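Local coordinates for halogenase (Chondromyces crocatus, PDB 3E1T), which probably chlorinates a precursor of the natural product chondrochloren, as an FAD-dependent halogenase of a variant type, at residues Val126-Leu138 / Ala144-Glu156. Residues are numbered along the deposited sequence; the frame is centred on the assembly and turned at random.
Sequences VDVRERHEVIDVL and AVGVRYRNTEGVE. With FAD (flavin-adenine dinucleotide), chain C.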
loop_
_atom_site.group_PDB
_atom_site.type_symbol
_atom_site.label_atom_id
_atom_site.label_comp_id
_atom_site.label_asym_id
_atom_site.label_seq_id
_atom_site.Cartn_x
_atom_site.Cartn_y
_atom_site.Cartn_z
ATOM N N VAL A 126 10.873 -21.920 -3.588
ATOM C CA VAL A 126 9.494 -21.926 -3.096
ATOM C C VAL A 126 8.630 -22.804 -3.987
ATOM O O VAL A 126 8.705 -22.724 -5.214
ATOM C CB VAL A 126 8.867 -20.499 -3.017
ATOM C CG1 VAL A 126 7.410 -20.578 -2.592
ATOM C CG2 VAL A 126 9.653 -19.602 -2.057
ATOM N N ASP A 127 7.815 -23.634 -3.345
ATOM C CA ASP A 127 6.824 -24.458 -4.020
ATOM C C ASP A 127 5.592 -23.607 -4.346
ATOM O O ASP A 127 4.625 -23.600 -3.584
ATOM C CB ASP A 127 6.452 -25.636 -3.102
ATOM C CG ASP A 127 5.668 -26.729 -3.807
ATOM O OD1 ASP A 127 5.037 -26.485 -4.858
ATOM O OD2 ASP A 127 5.670 -27.861 -3.279
ATOM N N VAL A 128 5.612 -22.888 -5.466
ATOM C CA VAL A 128 4.460 -22.040 -5.791
ATOM C C VAL A 128 3.497 -22.749 -6.736
ATOM O O VAL A 128 3.908 -23.430 -7.675
ATOM C CB VAL A 128 4.834 -20.582 -6.276
ATOM C CG1 VAL A 128 6.284 -20.246 -5.980
ATOM C CG2 VAL A 128 4.502 -20.351 -7.748
ATOM N N ARG A 129 2.210 -22.600 -6.460
ATOM C CA ARG A 129 1.181 -23.260 -7.243
ATOM C C ARG A 129 0.053 -22.293 -7.551
ATOM O O ARG A 129 -0.677 -21.871 -6.648
ATOM C CB ARG A 129 0.676 -24.504 -6.500
ATOM C CG ARG A 129 1.618 -25.692 -6.656
ATOM C CD ARG A 129 1.822 -26.452 -5.364
ATOM N NE ARG A 129 0.731 -27.380 -5.106
ATOM C CZ ARG A 129 0.811 -28.443 -4.308
ATOM N NH1 ARG A 129 1.947 -28.738 -3.673
ATOM N NH2 ARG A 129 -0.258 -29.211 -4.151
ATOM N N GLU A 130 -0.057 -21.928 -8.828
ATOM C CA GLU A 130 -1.111 -21.042 -9.308
ATOM C C GLU A 130 -2.406 -21.824 -9.483
ATOM O O GLU A 130 -2.416 -23.045 -9.310
ATOM C CB GLU A 130 -0.680 -20.357 -10.608
ATOM C CG GLU A 130 0.457 -19.360 -10.413
ATOM C CD GLU A 130 1.087 -18.888 -11.717
ATOM O OE1 GLU A 130 0.408 -18.866 -12.764
ATOM O OE2 GLU A 130 2.279 -18.524 -11.688
ATOM N N ARG A 131 -3.489 -21.121 -9.816
ATOM C CA ARG A 131 -4.839 -21.703 -9.930
ATOM C C ARG A 131 -5.327 -22.444 -8.672
ATOM O O ARG A 131 -6.225 -23.296 -8.747
ATOM C CB ARG A 131 -4.968 -22.606 -11.174
ATOM C CG ARG A 131 -4.911 -21.884 -12.524
ATOM C CD ARG A 131 -5.695 -20.566 -12.531
ATOM N NE ARG A 131 -7.126 -20.742 -12.279
ATOM C CZ ARG A 131 -8.079 -20.585 -13.194
ATOM N NH1 ARG A 131 -7.765 -20.242 -14.441
ATOM N NH2 ARG A 131 -9.351 -20.769 -12.860
ATOM N N HIS A 132 -4.736 -22.104 -7.526
ATOM C CA HIS A 132 -5.059 -22.722 -6.246
ATOM C C HIS A 132 -5.654 -21.688 -5.284
ATOM O O HIS A 132 -4.946 -20.777 -4.820
ATOM C CB HIS A 132 -3.804 -23.348 -5.629
ATOM C CG HIS A 132 -3.348 -24.618 -6.295
ATOM N ND1 HIS A 132 -2.984 -25.741 -5.580
ATOM C CD2 HIS A 132 -3.178 -24.937 -7.602
ATOM C CE1 HIS A 132 -2.612 -26.694 -6.416
ATOM N NE2 HIS A 132 -2.720 -26.232 -7.649
ATOM N N GLU A 133 -6.946 -21.832 -4.982
ATOM C CA GLU A 133 -7.647 -20.913 -4.080
ATOM C C GLU A 133 -7.818 -21.473 -2.667
ATOM O O GLU A 133 -8.489 -22.485 -2.473
ATOM C CB GLU A 133 -9.011 -20.523 -4.660
ATOM C CG GLU A 133 -9.827 -19.602 -3.762
ATOM C CD GLU A 133 -11.141 -19.144 -4.381
ATOM O OE1 GLU A 133 -11.648 -19.803 -5.318
ATOM O OE2 GLU A 133 -11.678 -18.120 -3.909
ATOM N N VAL A 134 -7.217 -20.797 -1.686
ATOM C CA VAL A 134 -7.408 -21.140 -0.271
ATOM C C VAL A 134 -8.827 -20.783 0.172
ATOM O O VAL A 134 -9.344 -19.709 -0.144
ATOM C CB VAL A 134 -6.349 -20.478 0.640
ATOM C CG1 VAL A 134 -6.635 -20.751 2.122
ATOM C CG2 VAL A 134 -4.969 -20.987 0.287
ATOM N N ILE A 135 -9.452 -21.718 0.884
ATOM C CA ILE A 135 -10.855 -21.641 1.263
ATOM C C ILE A 135 -10.976 -21.357 2.752
ATOM O O ILE A 135 -11.825 -20.573 3.191
ATOM C CB ILE A 135 -11.589 -22.979 0.921
ATOM C CG1 ILE A 135 -11.393 -23.353 -0.555
ATOM C CG2 ILE A 135 -13.079 -22.899 1.244
ATOM C CD1 ILE A 135 -11.995 -22.347 -1.539
ATOM N N ASP A 136 -10.118 -22.008 3.529
ATOM C CA ASP A 136 -10.149 -21.898 4.979
ATOM C C ASP A 136 -8.766 -22.137 5.514
ATOM O O ASP A 136 -8.005 -22.906 4.933
ATOM C CB ASP A 136 -11.082 -22.965 5.577
ATOM C CG ASP A 136 -12.499 -22.863 5.063
ATOM O OD1 ASP A 136 -13.222 -21.941 5.501
ATOM O OD2 ASP A 136 -12.889 -23.710 4.229
ATOM N N VAL A 137 -8.448 -21.479 6.624
ATOM C CA VAL A 137 -7.308 -21.843 7.460
ATOM C C VAL A 137 -7.816 -22.792 8.561
ATOM O O VAL A 137 -8.853 -22.537 9.165
ATOM C CB VAL A 137 -6.634 -20.600 8.105
ATOM C CG1 VAL A 137 -5.508 -21.016 9.043
ATOM C CG2 VAL A 137 -6.094 -19.639 7.025
ATOM N N LEU A 138 -7.067 -23.863 8.830
ATOM C CA LEU A 138 -7.494 -24.890 9.787
ATOM C C LEU A 138 -6.787 -24.747 11.119
ATOM O O LEU A 138 -5.590 -24.485 11.166
ATOM C CB LEU A 138 -7.277 -26.298 9.217
ATOM C CG LEU A 138 -7.857 -26.563 7.823
ATOM C CD1 LEU A 138 -7.419 -27.925 7.283
ATOM C CD2 LEU A 138 -9.369 -26.434 7.809
ATOM N N ALA A 144 -3.146 -22.133 14.274
ATOM C CA ALA A 144 -3.334 -22.373 12.837
ATOM C C ALA A 144 -2.410 -23.520 12.459
ATOM O O ALA A 144 -1.233 -23.495 12.812
ATOM C CB ALA A 144 -3.010 -21.132 12.023
ATOM N N VAL A 145 -2.944 -24.536 11.779
ATOM C CA VAL A 145 -2.152 -25.751 11.507
ATOM C C VAL A 145 -2.138 -26.159 10.047
ATOM O O VAL A 145 -1.344 -27.008 9.645
ATOM C CB VAL A 145 -2.558 -26.978 12.401
ATOM C CG1 VAL A 145 -1.963 -26.858 13.804
ATOM C CG2 VAL A 145 -4.053 -27.165 12.453
ATOM N N GLY A 146 -3.020 -25.561 9.259
ATOM C CA GLY A 146 -3.058 -25.847 7.837
ATOM C C GLY A 146 -4.088 -25.032 7.104
ATOM O O GLY A 146 -4.638 -24.077 7.653
ATOM N N VAL A 147 -4.332 -25.401 5.854
ATOM C CA VAL A 147 -5.340 -24.748 5.039
ATOM C C VAL A 147 -6.165 -25.773 4.262
ATOM O O VAL A 147 -5.693 -26.882 4.002
ATOM C CB VAL A 147 -4.709 -23.725 4.033
ATOM C CG1 VAL A 147 -4.006 -22.580 4.773
ATOM C CG2 VAL A 147 -3.762 -24.422 3.046
ATOM N N ARG A 148 -7.397 -25.406 3.917
ATOM C CA ARG A 148 -8.154 -26.113 2.885
ATOM C C ARG A 148 -8.128 -25.271 1.622
ATOM O O ARG A 148 -8.372 -24.063 1.682
ATOM C CB ARG A 148 -9.611 -26.365 3.308
ATOM C CG ARG A 148 -10.585 -26.482 2.112
ATOM C CD ARG A 148 -11.962 -27.047 2.448
ATOM N NE ARG A 148 -12.479 -26.601 3.741
ATOM C CZ ARG A 148 -12.450 -27.344 4.839
ATOM N NH1 ARG A 148 -11.930 -28.561 4.795
ATOM N NH2 ARG A 148 -12.935 -26.872 5.976
ATOM N N TYR A 149 -7.843 -25.903 0.486
ATOM C CA TYR A 149 -7.833 -25.221 -0.809
ATOM C C TYR A 149 -8.454 -26.070 -1.914
ATOM O O TYR A 149 -8.660 -27.264 -1.734
ATOM C CB TYR A 149 -6.399 -24.825 -1.208
ATOM C CG TYR A 149 -5.447 -25.987 -1.445
ATOM C CD1 TYR A 149 -5.202 -26.462 -2.731
ATOM C CD2 TYR A 149 -4.779 -26.594 -0.380
ATOM C CE1 TYR A 149 -4.320 -27.527 -2.955
ATOM C CE2 TYR A 149 -3.895 -27.658 -0.588
ATOM C CZ TYR A 149 -3.670 -28.115 -1.876
ATOM O OH TYR A 149 -2.797 -29.162 -2.084
ATOM N N ARG A 150 -8.743 -25.436 -3.050
ATOM C CA ARG A 150 -9.085 -26.149 -4.283
ATOM C C ARG A 150 -7.912 -25.995 -5.242
ATOM O O ARG A 150 -7.414 -24.881 -5.430
ATOM C CB ARG A 150 -10.340 -25.578 -4.948
ATOM C CG ARG A 150 -11.459 -25.168 -4.010
ATOM C CD ARG A 150 -12.604 -24.540 -4.799
ATOM N NE ARG A 150 -13.426 -25.551 -5.470
ATOM C CZ ARG A 150 -14.284 -25.297 -6.457
ATOM N NH1 ARG A 150 -14.442 -24.059 -6.916
ATOM N NH2 ARG A 150 -14.988 -26.286 -6.992
ATOM N N ASN A 151 -7.470 -27.100 -5.842
ATOM C CA ASN A 151 -6.386 -27.050 -6.827
ATOM C C ASN A 151 -6.897 -26.609 -8.204
ATOM O O ASN A 151 -8.015 -26.107 -8.313
ATOM C CB ASN A 151 -5.607 -28.380 -6.879
ATOM C CG ASN A 151 -6.405 -29.522 -7.500
ATOM O OD1 ASN A 151 -7.500 -29.329 -8.024
ATOM N ND2 ASN A 151 -5.839 -30.723 -7.452
ATOM N N THR A 152 -6.082 -26.794 -9.240
ATOM C CA THR A 152 -6.402 -26.332 -10.596
ATOM C C THR A 152 -7.743 -26.852 -11.133
ATOM O O THR A 152 -8.507 -26.098 -11.741
ATOM C CB THR A 152 -5.261 -26.666 -11.570
ATOM O OG1 THR A 152 -4.028 -26.172 -11.031
ATOM C CG2 THR A 152 -5.504 -26.027 -12.922
ATOM N N GLU A 153 -8.025 -28.135 -10.916
ATOM C CA GLU A 153 -9.371 -28.672 -11.147
ATOM C C GLU A 153 -10.245 -28.330 -9.932
ATOM O O GLU A 153 -9.760 -27.716 -8.980
ATOM C CB GLU A 153 -9.342 -30.185 -11.438
ATOM C CG GLU A 153 -8.422 -31.020 -10.537
ATOM C CD GLU A 153 -7.027 -31.260 -11.119
ATOM O OE1 GLU A 153 -6.525 -30.420 -11.906
ATOM O OE2 GLU A 153 -6.422 -32.302 -10.779
ATOM N N GLY A 154 -11.522 -28.706 -9.952
ATOM C CA GLY A 154 -12.417 -28.377 -8.833
ATOM C C GLY A 154 -12.109 -29.053 -7.499
ATOM O O GLY A 154 -12.913 -28.983 -6.570
ATOM N N VAL A 155 -10.931 -29.667 -7.398
ATOM C CA VAL A 155 -10.586 -30.599 -6.316
ATOM C C VAL A 155 -10.177 -29.929 -4.994
ATOM O O VAL A 155 -9.250 -29.120 -4.953
ATOM C CB VAL A 155 -9.491 -31.609 -6.787
ATOM C CG1 VAL A 155 -8.960 -32.448 -5.632
ATOM C CG2 VAL A 155 -10.039 -32.511 -7.894
ATOM N N GLU A 156 -10.865 -30.318 -3.920
ATOM C CA GLU A 156 -10.644 -29.796 -2.578
ATOM C C GLU A 156 -9.602 -30.617 -1.807
ATOM O O GLU A 156 -9.799 -31.812 -1.561
ATOM C CB GLU A 156 -11.976 -29.784 -1.827
ATOM C CG GLU A 156 -11.961 -29.060 -0.504
ATOM C CD GLU A 156 -13.337 -29.012 0.136
ATOM O OE1 GLU A 156 -14.172 -28.179 -0.291
ATOM O OE2 GLU A 156 -13.578 -29.805 1.078
HETATM P PA FAD C . -2.159 -8.209 -3.560
HETATM O O1A FAD C . -1.253 -7.453 -4.496
HETATM O O2A FAD C . -3.599 -7.834 -3.633
HETATM O O5B FAD C . -2.017 -9.777 -3.921
HETATM C C5B FAD C . -2.701 -10.772 -3.177
HETATM C C4B FAD C . -2.780 -12.060 -4.003
HETATM O O4B FAD C . -3.555 -13.039 -3.341
HETATM C C3B FAD C . -3.454 -11.810 -5.348
HETATM O O3B FAD C . -2.579 -12.258 -6.359
HETATM C C2B FAD C . -4.709 -12.657 -5.327
HETATM O O2B FAD C . -4.906 -13.263 -6.573
HETATM C C1B FAD C . -4.394 -13.691 -4.261
HETATM N N9A FAD C . -5.558 -14.228 -3.533
HETATM C C8A FAD C . -6.698 -13.584 -3.122
HETATM N N7A FAD C . -7.470 -14.482 -2.468
HETATM C C5A FAD C . -6.838 -15.680 -2.441
HETATM C C6A FAD C . -7.169 -16.940 -1.919
HETATM N N6A FAD C . -8.377 -17.186 -1.397
HETATM N N1A FAD C . -6.278 -17.977 -2.067
HETATM C C2A FAD C . -5.096 -17.808 -2.741
HETATM N N3A FAD C . -4.788 -16.569 -3.261
HETATM C C4A FAD C . -5.636 -15.526 -3.109
HETATM N N1 FAD C . 0.598 0.745 -3.876
HETATM C C2 FAD C . 1.804 1.211 -4.321
HETATM O O2 FAD C . 2.825 0.734 -3.832
HETATM N N3 FAD C . 1.838 2.204 -5.285
HETATM C C4 FAD C . 0.661 2.722 -5.815
HETATM O O4 FAD C . 0.688 3.592 -6.689
HETATM C C4X FAD C . -0.562 2.257 -5.350
HETATM N N5 FAD C . -1.753 2.746 -5.852
HETATM C C5X FAD C . -2.955 2.256 -5.378
HETATM C C6 FAD C . -4.167 2.751 -5.870
HETATM C C7 FAD C . -5.382 2.248 -5.380
HETATM C C7M FAD C . -6.662 2.942 -5.755
HETATM C C8 FAD C . -5.389 1.254 -4.394
HETATM C C8M FAD C . -6.662 0.833 -3.696
HETATM C C9 FAD C . -4.179 0.760 -3.918
HETATM C C9A FAD C . -2.962 1.255 -4.399
HETATM N N10 FAD C . -1.775 0.741 -3.911
HETATM C C10 FAD C . -0.579 1.244 -4.375
HETATM C "C1'" FAD C . -1.776 -0.423 -2.934
HETATM C "C2'" FAD C . -1.415 -1.773 -3.564
HETATM O "O2'" FAD C . -2.433 -2.109 -4.484
HETATM C "C3'" FAD C . -1.326 -2.873 -2.494
HETATM O "O3'" FAD C . -0.811 -2.358 -1.286
HETATM C "C4'" FAD C . -0.426 -4.055 -2.857
HETATM O "O4'" FAD C . -0.925 -4.687 -4.015
HETATM C "C5'" FAD C . -0.413 -5.054 -1.700
HETATM O "O5'" FAD C . 0.129 -6.271 -2.134
HETATM P P FAD C . -0.291 -7.662 -1.450
HETATM O O1P FAD C . 0.786 -8.687 -1.734
HETATM O O2P FAD C . -0.463 -7.493 0.026
HETATM O O3P FAD C . -1.722 -8.011 -2.043
HETATM O O HOH W 1 -14.768 -25.202 3.250
#
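The imidazole of His132 has Asn151 over one face. Asn151 CA lies 3.7 Å from the ring centroid, almost on the ring normal, which makes a CH-pi contact. Arg129 CB lies over the centre of the opposite face, so the ring is sandwiched. Thr152 OG1 comes to its edge. The Tyr149 ring runs alongside, near parallel to the imidazole but slid aside with little overlap; the centroids are 5.5 Å apart. Tyr149 holds its ring there with CG between the backbone N and the carbonyl carbon (chi1 64°). The guanidinium of Arg129 comes near the Tyr149 hydroxyl, its plane about perpendicular to the ring, and forms a salt bridge with Glu6.

Strands 133-140 and 143-150 form an antiparallel beta hairpin beside the adenine of FAD. Val134 and Tyr149 are a non-hydrogen-bonded pair, so the backbone N and O of Val134 point away from the Tyr149 strand. They pair with the cofactor: Val134 N donates to N1A of FAD, and N6A of FAD donates to Val134 O, each at 3.0 Å. Next to it the register slips by one residue. Ile135 and Asp136 both face Arg148 in a classic beta bulge, and Arg148 O accepts from Ile135 N at 2.7 Å and from Asp136 N at 3.3 Å.

The side chains of Asp136 and Arg148 lie side by side in a salt bridge. Arg148 NE donates to Asp136 OD2 at 3.0 Å, on the anti side of the carboxylate and somewhat out of its plane. A water also donates to OD2. Leu138 CD2 rests over one guanidinium face. With an alanine at Arg148, the Asp136 carboxylate would probably lose its charged mate and Leu138 CD2 the flat surface it rests on. On the other side of the sheet, Val137 CG1 meets Ala144 CB at 3.9 Å, and Ile164 packs against both residues.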